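Local coordinates for THUMP domain-containing protein (Pyrococcus horikoshii, PDB 1VBK) that is of unestablished function but, with its ThiI-like and THUMP domains, probably binds RNA and ATP, consistent with a role in thiamine biosynthesis or tRNA modification, at residues M1-R7 with S73-E79; E23-M27 with F45-I51; R67-I71 with G173-G177; T90-F95 with Y162-E166; I168-G172 with V301-L305. All coordinates share one frame; numbering follows the deposited sequence.

Contact 1 (M1-R7 with S73-E79)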
# COMPACT_ATOMS: atom_id res chain seq x y z
N MET A 1 0.76 29.10 -31.79
CA MET A 1 -0.02 28.06 -31.06
C MET A 1 -0.34 28.54 -29.65
O MET A 1 0.29 29.47 -29.14
CB MET A 1 0.77 26.75 -31.01
CG MET A 1 1.16 26.25 -32.40
SD MET A 1 2.03 24.68 -32.38
CE MET A 1 3.67 25.23 -31.88
N ASN A 2 -1.31 27.89 -29.01
CA ASN A 2 -1.71 28.28 -27.66
C ASN A 2 -2.08 27.15 -26.70
O ASN A 2 -2.49 27.42 -25.57
CB ASN A 2 -2.84 29.32 -27.73
CG ASN A 2 -3.96 28.91 -28.66
OD1 ASN A 2 -4.05 27.76 -29.08
ND2 ASN A 2 -4.84 29.85 -28.97
N VAL A 3 -1.96 25.90 -27.13
CA VAL A 3 -2.26 24.77 -26.24
C VAL A 3 -1.40 23.55 -26.58
O VAL A 3 -0.67 23.53 -27.57
CB VAL A 3 -3.75 24.30 -26.32
CG1 VAL A 3 -4.71 25.47 -26.17
CG2 VAL A 3 -3.98 23.57 -27.64
N VAL A 4 -1.50 22.54 -25.72
CA VAL A 4 -0.82 21.28 -25.94
C VAL A 4 -1.90 20.22 -25.72
O VAL A 4 -2.57 20.21 -24.69
CB VAL A 4 0.33 21.02 -24.93
CG1 VAL A 4 0.88 19.62 -25.14
CG2 VAL A 4 1.45 22.04 -25.13
N ILE A 5 -2.09 19.35 -26.71
CA ILE A 5 -3.05 18.27 -26.61
C ILE A 5 -2.31 17.06 -26.07
O ILE A 5 -1.28 16.65 -26.61
CB ILE A 5 -3.64 17.88 -28.00
CG1 ILE A 5 -4.32 19.09 -28.65
CG2 ILE A 5 -4.64 16.73 -27.83
CD1 ILE A 5 -4.72 18.84 -30.09
N VAL A 6 -2.82 16.49 -24.98
CA VAL A 6 -2.20 15.32 -24.38
C VAL A 6 -3.17 14.15 -24.55
O VAL A 6 -4.31 14.22 -24.08
CB VAL A 6 -1.92 15.56 -22.89
CG1 VAL A 6 -1.36 14.28 -22.25
CG2 VAL A 6 -0.93 16.71 -22.74
N ARG A 7 -2.72 13.11 -25.23
CA ARG A 7 -3.56 11.93 -25.48
C ARG A 7 -3.08 10.76 -24.64
O ARG A 7 -1.88 10.58 -24.44
CB ARG A 7 -3.53 11.56 -26.96
CG ARG A 7 -3.79 12.75 -27.88
CD ARG A 7 -3.92 12.34 -29.35
NE ARG A 7 -4.06 13.53 -30.18
CZ ARG A 7 -3.05 14.29 -30.58
NH1 ARG A 7 -1.80 13.98 -30.24
NH2 ARG A 7 -3.28 15.38 -31.30
N SER A 73 0.64 10.35 -26.72
CA SER A 73 1.17 11.33 -27.66
C SER A 73 0.85 12.76 -27.25
O SER A 73 -0.11 13.02 -26.51
CB SER A 73 0.68 11.07 -29.10
OG SER A 73 -0.71 11.29 -29.24
N ILE A 74 1.68 13.69 -27.73
CA ILE A 74 1.57 15.10 -27.41
C ILE A 74 1.56 15.96 -28.68
O ILE A 74 2.38 15.76 -29.57
CB ILE A 74 2.77 15.51 -26.54
CG1 ILE A 74 2.88 14.57 -25.34
CG2 ILE A 74 2.64 16.96 -26.09
CD1 ILE A 74 4.19 14.68 -24.60
N SER A 75 0.64 16.93 -28.74
CA SER A 75 0.57 17.82 -29.90
C SER A 75 0.42 19.30 -29.59
O SER A 75 -0.63 19.73 -29.12
CB SER A 75 -0.60 17.43 -30.82
OG SER A 75 -0.38 16.21 -31.52
N PRO A 76 1.48 20.09 -29.83
CA PRO A 76 1.36 21.54 -29.57
C PRO A 76 0.30 21.91 -30.61
O PRO A 76 0.32 21.36 -31.71
CB PRO A 76 2.74 22.07 -29.98
CG PRO A 76 3.65 20.90 -29.73
CD PRO A 76 2.84 19.73 -30.24
N ALA A 77 -0.61 22.82 -30.29
CA ALA A 77 -1.64 23.16 -31.27
C ALA A 77 -2.22 24.55 -31.12
O ALA A 77 -2.01 25.22 -30.11
CB ALA A 77 -2.77 22.13 -31.19
N MET A 78 -2.95 24.97 -32.15
CA MET A 78 -3.62 26.27 -32.15
C MET A 78 -5.10 26.00 -31.92
O MET A 78 -5.71 25.19 -32.63
CB MET A 78 -3.46 26.99 -33.48
CG MET A 78 -2.06 27.51 -33.76
SD MET A 78 -2.00 28.40 -35.33
CE MET A 78 -2.24 30.10 -34.78
N GLU A 79 -5.67 26.67 -30.93
CA GLU A 79 -7.09 26.52 -30.62
C GLU A 79 -7.85 27.69 -31.26
O GLU A 79 -7.45 28.84 -31.11
CB GLU A 79 -7.32 26.55 -29.11
CG GLU A 79 -8.80 26.55 -28.72
CD GLU A 79 -9.01 26.98 -27.28
OE1 GLU A 79 -8.39 26.38 -26.38
OE2 GLU A 79 -9.79 27.92 -27.05
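Val3, Ile5 and Arg7 pair with Ala77, Ser75 and Ser73 as hydrogen-bonded pairs of an antiparallel ladder, which joins the first strand of the ThiI ferredoxin-like domain to strand 71-81. The middle of the ladder is buried and tight. Ile5 N reaches Ser75 O at 2.8 Å in an almost straight bond (176°), and on the face carrying Val4 and Ile74 the branches Val4 CG1 and Ile74 CG2 meet at 3.3 Å, closer than usual van der Waals contact. Val4 CG1 is put there by a first torsion of 174°, anti to the backbone N and beside the carbonyl carbon. On this side Ala62 and Leu65 of helix 58-65 cover Ile74.

Toward the N-terminus the pairing becomes irregular. Asn2 and Val3 both face Ala77 in a classic beta bulge, and both amide nitrogens share Ala77 O. The side chain of Asn2 turns back to the partner strand, where OD1 takes the Glu79 amide N at 2.7 Å on an in-plane lone pair. Beyond it lies the solvent side: Met1 is exposed, its SD resting 3.6 Å from Pro76 CB and its side chain crossing that of Met78 at about a right angle, CG to CG.

On the other face the extended Arg7 folds its guanidinium over Ile5 CG2, while NE makes a salt bridge with Glu155. Ser75 OG, also bonded to Glu166 O, lies in the guanidinium plane, 2.9 Å from Arg7 NH1; the same nitrogen holds Ser73 OG at 3.1 Å.

Contact 2 (E23-M27 with F45-I51)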
# COMPACT_ATOMS: atom_id res chain seq x y z
N GLU A 23 -7.13 10.13 -14.91
CA GLU A 23 -6.97 11.48 -15.44
C GLU A 23 -6.51 12.50 -14.39
O GLU A 23 -5.66 13.34 -14.68
CB GLU A 23 -8.28 11.93 -16.10
CG GLU A 23 -8.69 11.03 -17.27
CD GLU A 23 -10.04 11.39 -17.86
OE1 GLU A 23 -10.99 11.66 -17.09
OE2 GLU A 23 -10.17 11.39 -19.11
N LYS A 24 -7.06 12.42 -13.19
CA LYS A 24 -6.67 13.35 -12.13
C LYS A 24 -5.21 13.18 -11.75
O LYS A 24 -4.49 14.17 -11.53
CB LYS A 24 -7.55 13.17 -10.90
CG LYS A 24 -8.96 13.67 -11.11
CD LYS A 24 -9.82 13.47 -9.88
CE LYS A 24 -11.20 14.06 -10.11
NZ LYS A 24 -12.07 13.85 -8.93
N ILE A 25 -4.76 11.94 -11.66
CA ILE A 25 -3.38 11.63 -11.30
C ILE A 25 -2.44 12.08 -12.42
O ILE A 25 -1.36 12.64 -12.16
CB ILE A 25 -3.22 10.12 -11.02
CG1 ILE A 25 -4.04 9.73 -9.78
CG2 ILE A 25 -1.76 9.78 -10.81
CD1 ILE A 25 -4.07 8.23 -9.50
N LEU A 26 -2.85 11.87 -13.67
CA LEU A 26 -2.02 12.29 -14.80
C LEU A 26 -1.91 13.82 -14.86
O LEU A 26 -0.83 14.35 -15.12
CB LEU A 26 -2.60 11.75 -16.11
CG LEU A 26 -1.90 12.15 -17.42
CD1 LEU A 26 -0.40 11.86 -17.33
CD2 LEU A 26 -2.53 11.38 -18.58
N MET A 27 -3.01 14.52 -14.61
CA MET A 27 -2.96 15.99 -14.63
C MET A 27 -2.07 16.49 -13.50
O MET A 27 -1.39 17.50 -13.65
CB MET A 27 -4.36 16.60 -14.49
CG MET A 27 -5.22 16.42 -15.72
SD MET A 27 -6.71 17.42 -15.67
CE MET A 27 -7.77 16.35 -14.67
N PHE A 45 -6.75 20.84 -17.97
CA PHE A 45 -8.04 20.20 -17.73
C PHE A 45 -8.22 18.98 -18.62
O PHE A 45 -7.54 18.85 -19.65
CB PHE A 45 -9.20 21.19 -17.91
CG PHE A 45 -9.35 21.74 -19.31
CD1 PHE A 45 -9.85 20.95 -20.34
CD2 PHE A 45 -9.01 23.06 -19.59
CE1 PHE A 45 -10.03 21.48 -21.63
CE2 PHE A 45 -9.18 23.59 -20.87
CZ PHE A 45 -9.69 22.80 -21.89
N SER A 46 -9.12 18.09 -18.21
CA SER A 46 -9.41 16.87 -18.94
C SER A 46 -10.85 16.88 -19.43
O SER A 46 -11.78 17.01 -18.63
CB SER A 46 -9.20 15.66 -18.02
OG SER A 46 -9.47 14.43 -18.69
N ARG A 47 -11.04 16.74 -20.74
CA ARG A 47 -12.39 16.71 -21.29
C ARG A 47 -12.49 15.76 -22.47
O ARG A 47 -11.64 15.76 -23.36
CB ARG A 47 -12.85 18.12 -21.68
CG ARG A 47 -13.17 18.98 -20.46
CD ARG A 47 -13.34 20.44 -20.82
NE ARG A 47 -13.16 21.29 -19.65
CZ ARG A 47 -12.97 22.60 -19.69
NH1 ARG A 47 -12.93 23.23 -20.86
NH2 ARG A 47 -12.79 23.28 -18.56
N HIS A 48 -13.51 14.91 -22.44
CA HIS A 48 -13.77 13.94 -23.48
C HIS A 48 -12.58 13.07 -23.88
O HIS A 48 -12.31 12.87 -25.06
CB HIS A 48 -14.35 14.65 -24.70
CG HIS A 48 -15.68 15.29 -24.43
ND1 HIS A 48 -16.82 14.55 -24.21
CD2 HIS A 48 -16.04 16.58 -24.28
CE1 HIS A 48 -17.82 15.36 -23.93
NE2 HIS A 48 -17.37 16.60 -23.96
N GLY A 49 -11.87 12.55 -22.88
CA GLY A 49 -10.75 11.67 -23.13
C GLY A 49 -9.44 12.31 -23.51
O GLY A 49 -8.48 11.61 -23.85
N ARG A 50 -9.39 13.63 -23.46
CA ARG A 50 -8.18 14.38 -23.79
C ARG A 50 -7.83 15.33 -22.66
O ARG A 50 -8.69 15.76 -21.90
CB ARG A 50 -8.41 15.23 -25.05
CG ARG A 50 -8.49 14.48 -26.36
CD ARG A 50 -7.10 14.11 -26.84
NE ARG A 50 -7.08 13.74 -28.25
CZ ARG A 50 -7.48 12.57 -28.74
NH1 ARG A 50 -7.93 11.63 -27.93
NH2 ARG A 50 -7.40 12.34 -30.04
N ILE A 51 -6.55 15.65 -22.55
CA ILE A 51 -6.10 16.62 -21.56
C ILE A 51 -5.58 17.78 -22.39
O ILE A 51 -4.84 17.59 -23.36
CB ILE A 51 -4.99 16.07 -20.65
CG1 ILE A 51 -5.62 15.19 -19.57
CG2 ILE A 51 -4.22 17.22 -20.00
CD1 ILE A 51 -4.61 14.45 -18.70
O HOH W 1 -12.26 13.04 -20.05
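Apolar contact begins where Ile51 CD1 pushes between two helical side chains, 3.7 Å from Leu26 CD2 and 3.6 Å from Met27 CG. Ile51 meets both neighbours obliquely with its terminal methyl. With CG1 anti to the carbonyl carbon (chi1 -80°) and the chain extended beyond it, that methyl is carried forward to the helix.

The thioether of Met27 makes a different kind of contact, with backbone as well as side chain. SD lies 3.6 Å from Ser46 N, and the bend at the last torsion (-83°) brings CE within 3.7 Å of Ser46 CB. Helix 19-36 thus packs on the hairpin of strands 43-47 and 50-54, a helix-on-sheet layer of the ThiI ferredoxin-like domain. The hairpin closes through a type I' turn from Arg47 to Arg50, with His48 and Gly49 both at positive phi.

Polar contacts gather at the turn end, where several partners hold the carboxylate of Glu23 in place and would probably stabilise its negative charge. It reaches the turn through a water, which donates to Glu23 OE2 at 2.8 Å and accepts from Gly49 N at 2.9 Å. Ser46 OG lies 3.1 Å from the same Glu23 OE2. That oxygen is also hydrogen-bonded to Tyr8 OH and forms a salt bridge with Arg19.

Contact 3 (R67-I71 with G173-G177)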
# COMPACT_ATOMS: atom_id res chain seq x y z
N ARG A 67 8.36 13.26 -21.03
CA ARG A 67 8.88 12.45 -19.93
C ARG A 67 7.86 12.04 -18.88
O ARG A 67 8.23 11.49 -17.83
CB ARG A 67 10.05 13.17 -19.26
CG ARG A 67 11.24 13.43 -20.19
CD ARG A 67 12.47 13.84 -19.41
NE ARG A 67 12.25 15.04 -18.60
CZ ARG A 67 12.24 16.28 -19.08
NH1 ARG A 67 12.01 17.30 -18.26
NH2 ARG A 67 12.46 16.50 -20.36
N VAL A 68 6.59 12.29 -19.14
CA VAL A 68 5.51 11.95 -18.21
C VAL A 68 4.83 10.64 -18.63
O VAL A 68 4.16 10.58 -19.66
CB VAL A 68 4.47 13.08 -18.15
CG1 VAL A 68 3.30 12.68 -17.24
CG2 VAL A 68 5.13 14.35 -17.63
N PHE A 69 5.00 9.59 -17.82
CA PHE A 69 4.41 8.30 -18.14
C PHE A 69 2.89 8.33 -18.18
O PHE A 69 2.25 9.08 -17.44
CB PHE A 69 4.89 7.24 -17.14
CG PHE A 69 6.38 7.02 -17.15
CD1 PHE A 69 7.03 6.69 -18.34
CD2 PHE A 69 7.13 7.15 -15.99
CE1 PHE A 69 8.41 6.49 -18.37
CE2 PHE A 69 8.52 6.96 -16.00
CZ PHE A 69 9.16 6.62 -17.19
N GLY A 70 2.31 7.51 -19.04
CA GLY A 70 0.86 7.47 -19.17
C GLY A 70 0.39 8.25 -20.38
O GLY A 70 -0.78 8.15 -20.78
N ILE A 71 1.29 9.03 -20.96
CA ILE A 71 0.98 9.83 -22.14
C ILE A 71 1.35 9.07 -23.40
O ILE A 71 2.49 8.61 -23.54
CB ILE A 71 1.75 11.18 -22.12
CG1 ILE A 71 1.26 12.04 -20.95
CG2 ILE A 71 1.55 11.92 -23.44
CD1 ILE A 71 2.04 13.35 -20.79
N GLY A 173 2.86 3.64 -21.16
CA GLY A 173 2.91 3.22 -19.77
C GLY A 173 1.70 3.73 -18.99
O GLY A 173 0.64 3.98 -19.58
N LEU A 174 1.85 3.88 -17.68
CA LEU A 174 0.76 4.35 -16.83
C LEU A 174 1.24 5.50 -15.95
O LEU A 174 2.41 5.57 -15.59
CB LEU A 174 0.25 3.19 -15.96
CG LEU A 174 -0.32 2.00 -16.74
CD1 LEU A 174 -0.55 0.82 -15.81
CD2 LEU A 174 -1.63 2.39 -17.43
N PRO A 175 0.34 6.43 -15.60
CA PRO A 175 0.73 7.57 -14.77
C PRO A 175 1.33 7.14 -13.42
O PRO A 175 0.81 6.24 -12.77
CB PRO A 175 -0.58 8.34 -14.60
CG PRO A 175 -1.38 7.96 -15.82
CD PRO A 175 -1.09 6.49 -15.94
N ILE A 176 2.42 7.79 -13.03
CA ILE A 176 3.06 7.47 -11.75
C ILE A 176 2.05 7.70 -10.63
O ILE A 176 1.45 8.76 -10.53
CB ILE A 176 4.30 8.37 -11.51
CG1 ILE A 176 5.39 8.02 -12.53
CG2 ILE A 176 4.81 8.20 -10.08
CD1 ILE A 176 6.68 8.78 -12.35
N GLY A 177 1.85 6.68 -9.80
CA GLY A 177 0.91 6.80 -8.71
C GLY A 177 -0.38 6.01 -8.89
O GLY A 177 -1.07 5.73 -7.92
O HOH W 2 3.13 10.00 -14.87
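Phe69 turns its ring edge to Ile176, with CD2 4.0 Å from Ile176 CG1, which lies near the ring plane. The pair joins two loops. Residues 67-71 hold a type II beta turn from Val68 to Ile71 that leads into strand 71-81; the loop 173-177 runs on toward the first strand of the parallel HUP-like sheet. The two side chains cross obliquely. Phe69 CG stands anti to the carbonyl carbon, beside the backbone N (chi1 -62°), which sends the ring toward Ile176, and the ring also meets Phe196 of helix 189-200 edge-to-face. Nearer the backbone, Phe69 CB rests 3.4 Å from Leu174 O.

Pro175 faces the turn differently. Its ring carbons CG and CD lie beside Gly70 CA, and its CA-H points at Phe69 O, the CA-to-O distance being 3.4 Å. Gly70 sits where a side chain would run into the proline ring, and its backbone angles also call for a residue without one. Its CA-H is directed nearly straight (163°) at Gly173 O, 3.5 Å from Gly70 CA. Phe22 of helix 19-36 packs on Pro175, so Pro175 lies between the turn and that helix.

No direct hydrogen bond links the two loops. A single water does so instead, donating to Phe69 O at 2.9 Å and accepting from Ile176 N at 3.0 Å.

Contact 4 (T90-F95 with Y162-E166)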
# COMPACT_ATOMS: atom_id res chain seq x y z
N THR A 90 -6.52 28.47 -40.44
CA THR A 90 -5.50 28.07 -39.47
C THR A 90 -4.74 26.86 -40.00
O THR A 90 -3.53 26.76 -39.82
CB THR A 90 -6.12 27.71 -38.10
OG1 THR A 90 -6.91 28.81 -37.63
CG2 THR A 90 -5.01 27.43 -37.08
N ALA A 91 -5.45 25.94 -40.64
CA ALA A 91 -4.81 24.76 -41.20
C ALA A 91 -3.77 25.17 -42.26
O ALA A 91 -2.66 24.63 -42.28
CB ALA A 91 -5.85 23.84 -41.82
N LEU A 92 -4.12 26.12 -43.12
CA LEU A 92 -3.20 26.58 -44.15
C LEU A 92 -2.01 27.31 -43.53
O LEU A 92 -0.86 27.14 -43.97
CB LEU A 92 -3.93 27.51 -45.14
CG LEU A 92 -3.13 28.08 -46.32
CD1 LEU A 92 -2.49 26.95 -47.12
CD2 LEU A 92 -4.05 28.90 -47.21
N LEU A 93 -2.27 28.11 -42.51
CA LEU A 93 -1.21 28.84 -41.82
C LEU A 93 -0.18 27.88 -41.23
O LEU A 93 1.04 28.06 -41.38
CB LEU A 93 -1.81 29.69 -40.70
CG LEU A 93 -0.84 30.53 -39.87
CD1 LEU A 93 -0.31 31.68 -40.72
CD2 LEU A 93 -1.55 31.08 -38.63
N MET A 94 -0.66 26.84 -40.56
CA MET A 94 0.23 25.87 -39.96
C MET A 94 0.91 24.99 -41.00
O MET A 94 2.04 24.56 -40.82
CB MET A 94 -0.54 25.02 -38.95
CG MET A 94 -1.07 25.88 -37.81
SD MET A 94 -1.59 24.95 -36.41
CE MET A 94 0.05 24.43 -35.75
N PHE A 95 0.21 24.73 -42.10
CA PHE A 95 0.77 23.92 -43.17
C PHE A 95 1.96 24.66 -43.76
O PHE A 95 3.02 24.06 -43.99
CB PHE A 95 -0.28 23.67 -44.26
CG PHE A 95 0.26 22.94 -45.47
CD1 PHE A 95 0.94 23.63 -46.47
CD2 PHE A 95 0.09 21.57 -45.60
CE1 PHE A 95 1.45 22.96 -47.59
CE2 PHE A 95 0.59 20.89 -46.70
CZ PHE A 95 1.27 21.58 -47.70
N TYR A 162 -8.83 22.26 -32.57
CA TYR A 162 -7.43 22.24 -32.18
C TYR A 162 -6.66 21.74 -33.40
O TYR A 162 -6.80 20.59 -33.80
CB TYR A 162 -7.24 21.30 -30.99
CG TYR A 162 -8.03 21.73 -29.78
CD1 TYR A 162 -7.53 22.69 -28.91
CD2 TYR A 162 -9.30 21.21 -29.54
CE1 TYR A 162 -8.29 23.13 -27.82
CE2 TYR A 162 -10.07 21.65 -28.46
CZ TYR A 162 -9.55 22.61 -27.60
OH TYR A 162 -10.31 23.06 -26.54
N ILE A 163 -5.86 22.62 -33.98
CA ILE A 163 -5.12 22.30 -35.19
C ILE A 163 -3.63 22.15 -34.94
O ILE A 163 -3.00 23.02 -34.34
CB ILE A 163 -5.39 23.38 -36.24
CG1 ILE A 163 -6.91 23.50 -36.44
CG2 ILE A 163 -4.68 23.05 -37.55
CD1 ILE A 163 -7.33 24.54 -37.44
N TYR A 164 -3.05 21.06 -35.43
CA TYR A 164 -1.64 20.80 -35.22
C TYR A 164 -0.93 20.15 -36.41
O TYR A 164 -1.57 19.60 -37.31
CB TYR A 164 -1.47 19.88 -34.00
CG TYR A 164 -2.10 18.51 -34.17
CD1 TYR A 164 -3.43 18.27 -33.81
CD2 TYR A 164 -1.36 17.45 -34.70
CE1 TYR A 164 -4.00 16.99 -33.97
CE2 TYR A 164 -1.92 16.19 -34.87
CZ TYR A 164 -3.23 15.96 -34.50
OH TYR A 164 -3.74 14.69 -34.67
N THR A 165 0.40 20.23 -36.42
CA THR A 165 1.20 19.60 -37.47
C THR A 165 2.20 18.65 -36.82
O THR A 165 2.83 17.84 -37.51
CB THR A 165 1.99 20.62 -38.32
OG1 THR A 165 2.77 21.45 -37.46
CG2 THR A 165 1.05 21.46 -39.15
N GLU A 166 2.35 18.74 -35.50
CA GLU A 166 3.28 17.89 -34.76
C GLU A 166 2.58 16.93 -33.79
O GLU A 166 1.65 17.30 -33.08
CB GLU A 166 4.28 18.75 -33.98
CG GLU A 166 5.31 17.95 -33.18
CD GLU A 166 6.45 18.81 -32.63
OE1 GLU A 166 6.18 19.72 -31.82
OE2 GLU A 166 7.61 18.57 -33.02
O HOH W 3 2.95 24.17 -38.31
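Ile163 gives the largest share of the surface buried here, and its two branches divide the helix between them. CD1 reaches Thr90, 3.5 Å from Thr90 CB, a tight approach for two carbons, and also meets Thr90 CG2. The other branch, CG2, is anti to the backbone N and lies beside Ala91 CA and 3.8 Å from Met94 SD.

Met94 comes next. Its chain leaves the helix with CG anti to the carbonyl carbon and extends to SD, 3.2 Å from Ile163 O; the bend at chi3 (73°) then turns CE toward Tyr164 CA, 4.0 Å away. The thioether therefore lies across the strand backbone, with only part of it against a side chain. An alanine here would remove everything beyond CB, SD and CE included, which is likely to open a gap beside Ile163 CG2 and over the Ile163 carbonyl.

Thr165 completes the set where the strand gives way to loop. Its CG2 packs 3.9 Å from Met94 CB, while its hydroxyl turns to a water 2.9 Å from Thr165 OG1 that donates to Met94 O at 2.7 Å. This water bridges helix backbone and loop side chain.

Both segments belong to the THUMP domain, where the helical segment 90-95 runs at 23° to strand residues 162-164. Helix 124-138 touches helix 84-102 through Val131 on Ala91 and Ile135 on Phe95, and strand 160-164 lies between 150-157 and 71-81 in the sheet, bonded to Met78 through Ile163.

Contact 5 (I168-G172 with V301-L305)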
# COMPACT_ATOMS: atom_id res chain seq x y z
N ILE A 168 4.06 14.25 -31.14
CA ILE A 168 5.20 13.65 -30.46
C ILE A 168 4.81 12.41 -29.68
O ILE A 168 3.88 12.43 -28.87
CB ILE A 168 5.85 14.65 -29.47
CG1 ILE A 168 6.13 15.97 -30.17
CG2 ILE A 168 7.14 14.06 -28.90
CD1 ILE A 168 6.64 17.06 -29.24
N LYS A 169 5.53 11.32 -29.93
CA LYS A 169 5.26 10.05 -29.26
C LYS A 169 5.70 10.11 -27.79
O LYS A 169 6.83 10.48 -27.48
CB LYS A 169 6.00 8.93 -29.99
CG LYS A 169 5.72 7.52 -29.47
CD LYS A 169 6.46 6.48 -30.32
CE LYS A 169 6.22 5.07 -29.81
NZ LYS A 169 6.93 4.05 -30.63
N GLY A 170 4.79 9.76 -26.89
CA GLY A 170 5.11 9.75 -25.48
C GLY A 170 5.71 8.41 -25.12
O GLY A 170 5.98 7.60 -26.01
N TRP A 171 5.92 8.15 -23.84
CA TRP A 171 6.49 6.88 -23.41
C TRP A 171 5.44 5.81 -23.19
O TRP A 171 5.77 4.65 -23.00
CB TRP A 171 7.30 7.05 -22.12
CG TRP A 171 8.73 7.38 -22.36
CD1 TRP A 171 9.29 8.62 -22.46
CD2 TRP A 171 9.79 6.44 -22.55
NE1 TRP A 171 10.64 8.51 -22.70
CE2 TRP A 171 10.97 7.18 -22.76
CE3 TRP A 171 9.86 5.04 -22.56
CZ2 TRP A 171 12.21 6.57 -22.98
CZ3 TRP A 171 11.09 4.43 -22.78
CH2 TRP A 171 12.25 5.20 -22.98
N GLY A 172 4.18 6.21 -23.21
CA GLY A 172 3.12 5.25 -22.96
C GLY A 172 3.20 4.88 -21.49
O GLY A 172 3.57 5.72 -20.66
N VAL A 301 13.48 -0.16 -24.76
CA VAL A 301 13.55 0.92 -23.78
C VAL A 301 14.97 1.47 -23.74
O VAL A 301 15.18 2.68 -23.81
CB VAL A 301 13.16 0.44 -22.37
CG1 VAL A 301 13.37 1.57 -21.37
CG2 VAL A 301 11.71 -0.01 -22.38
N LYS A 302 15.94 0.57 -23.61
CA LYS A 302 17.34 0.98 -23.56
C LYS A 302 17.70 1.77 -24.82
O LYS A 302 18.38 2.80 -24.76
CB LYS A 302 18.25 -0.25 -23.44
CG LYS A 302 17.95 -1.11 -22.22
CD LYS A 302 18.78 -2.38 -22.19
CE LYS A 302 20.26 -2.09 -22.00
NZ LYS A 302 21.06 -3.34 -21.97
N GLU A 303 17.22 1.29 -25.97
CA GLU A 303 17.49 1.95 -27.24
C GLU A 303 16.96 3.37 -27.26
O GLU A 303 17.65 4.30 -27.69
CB GLU A 303 16.87 1.15 -28.39
CG GLU A 303 17.06 1.80 -29.76
CD GLU A 303 16.48 0.97 -30.88
OE1 GLU A 303 16.89 -0.21 -31.02
OE2 GLU A 303 15.61 1.48 -31.63
N ARG A 304 15.72 3.56 -26.81
CA ARG A 304 15.13 4.88 -26.80
C ARG A 304 15.86 5.81 -25.84
O ARG A 304 15.98 7.01 -26.09
CB ARG A 304 13.64 4.81 -26.43
CG ARG A 304 12.96 6.17 -26.40
CD ARG A 304 11.44 6.06 -26.37
NE ARG A 304 10.83 7.38 -26.27
CZ ARG A 304 9.53 7.64 -26.44
NH1 ARG A 304 8.69 6.66 -26.73
NH2 ARG A 304 9.09 8.88 -26.32
N LEU A 305 16.36 5.26 -24.74
CA LEU A 305 17.08 6.07 -23.75
C LEU A 305 18.53 6.29 -24.15
O LEU A 305 19.24 7.07 -23.52
CB LEU A 305 17.02 5.40 -22.37
CG LEU A 305 15.71 5.43 -21.58
CD1 LEU A 305 15.83 4.52 -20.37
CD2 LEU A 305 15.38 6.85 -21.15
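The guanidinium of Arg304 lies flat on the indole of Trp171, centres 3.9 Å apart and planes 21° from parallel, while its edge donates to two backbone carbonyls. NH2 gives a hydrogen to Lys169 O at 3.0 Å and NH1 gives one to Gly170 O at the same length; a weak second bond runs from NH2 to Gly170 O. Both donors stand well above the carbonyl planes, and the main bonds are bent, 140° and 147° at the hydrogen. The carbonyl dipoles and the indole face probably help to stabilise the arginine's charge.

An extended side chain, CG anti to the backbone N, draws Arg304 along the ring: CZ sits over the five-membered ring and CD over the six-membered one, 3.6 Å from its centroid. Leu305 CD2 meets Trp171 CZ2 obliquely at 3.7 Å. A serine in place of Trp171 would probably leave the guanidinium without its stacking partner and able to turn off the two carbonyls.

Phe196 of helix 189-200 meets the indole edge-to-face. This cation-pi stack, with carbonyl bonds at the guanidinium edge, ties helix 295-305, at the C-terminal end of the chain, to the segment after strand 168-169 of the mixed sheet.

How the contacts relate
Four of the contacts, 1, 2, 4 and 5, reach one mixed sheet in which strand 71-81 neighbours strands 3-8, 160-164 and 168-169. Contact 2 is nested along the chain inside the loop closed by contact 1, their centres about 13 Å apart, and both involve the ferredoxin-like domain. Contact 4, in the THUMP domain, lies about 11 Å from contact 1; because strands 71-81 and 160-164 are neighbours, the sheet runs continuously from one domain to the other. Contacts 3 and 5, about 12 Å apart, cross along the chain and touch through Gly70 and Gly172; they tie this N-terminal part to the C-terminal HUP-like part. Contacts 3 and 4 are farthest apart, at about 27 Å.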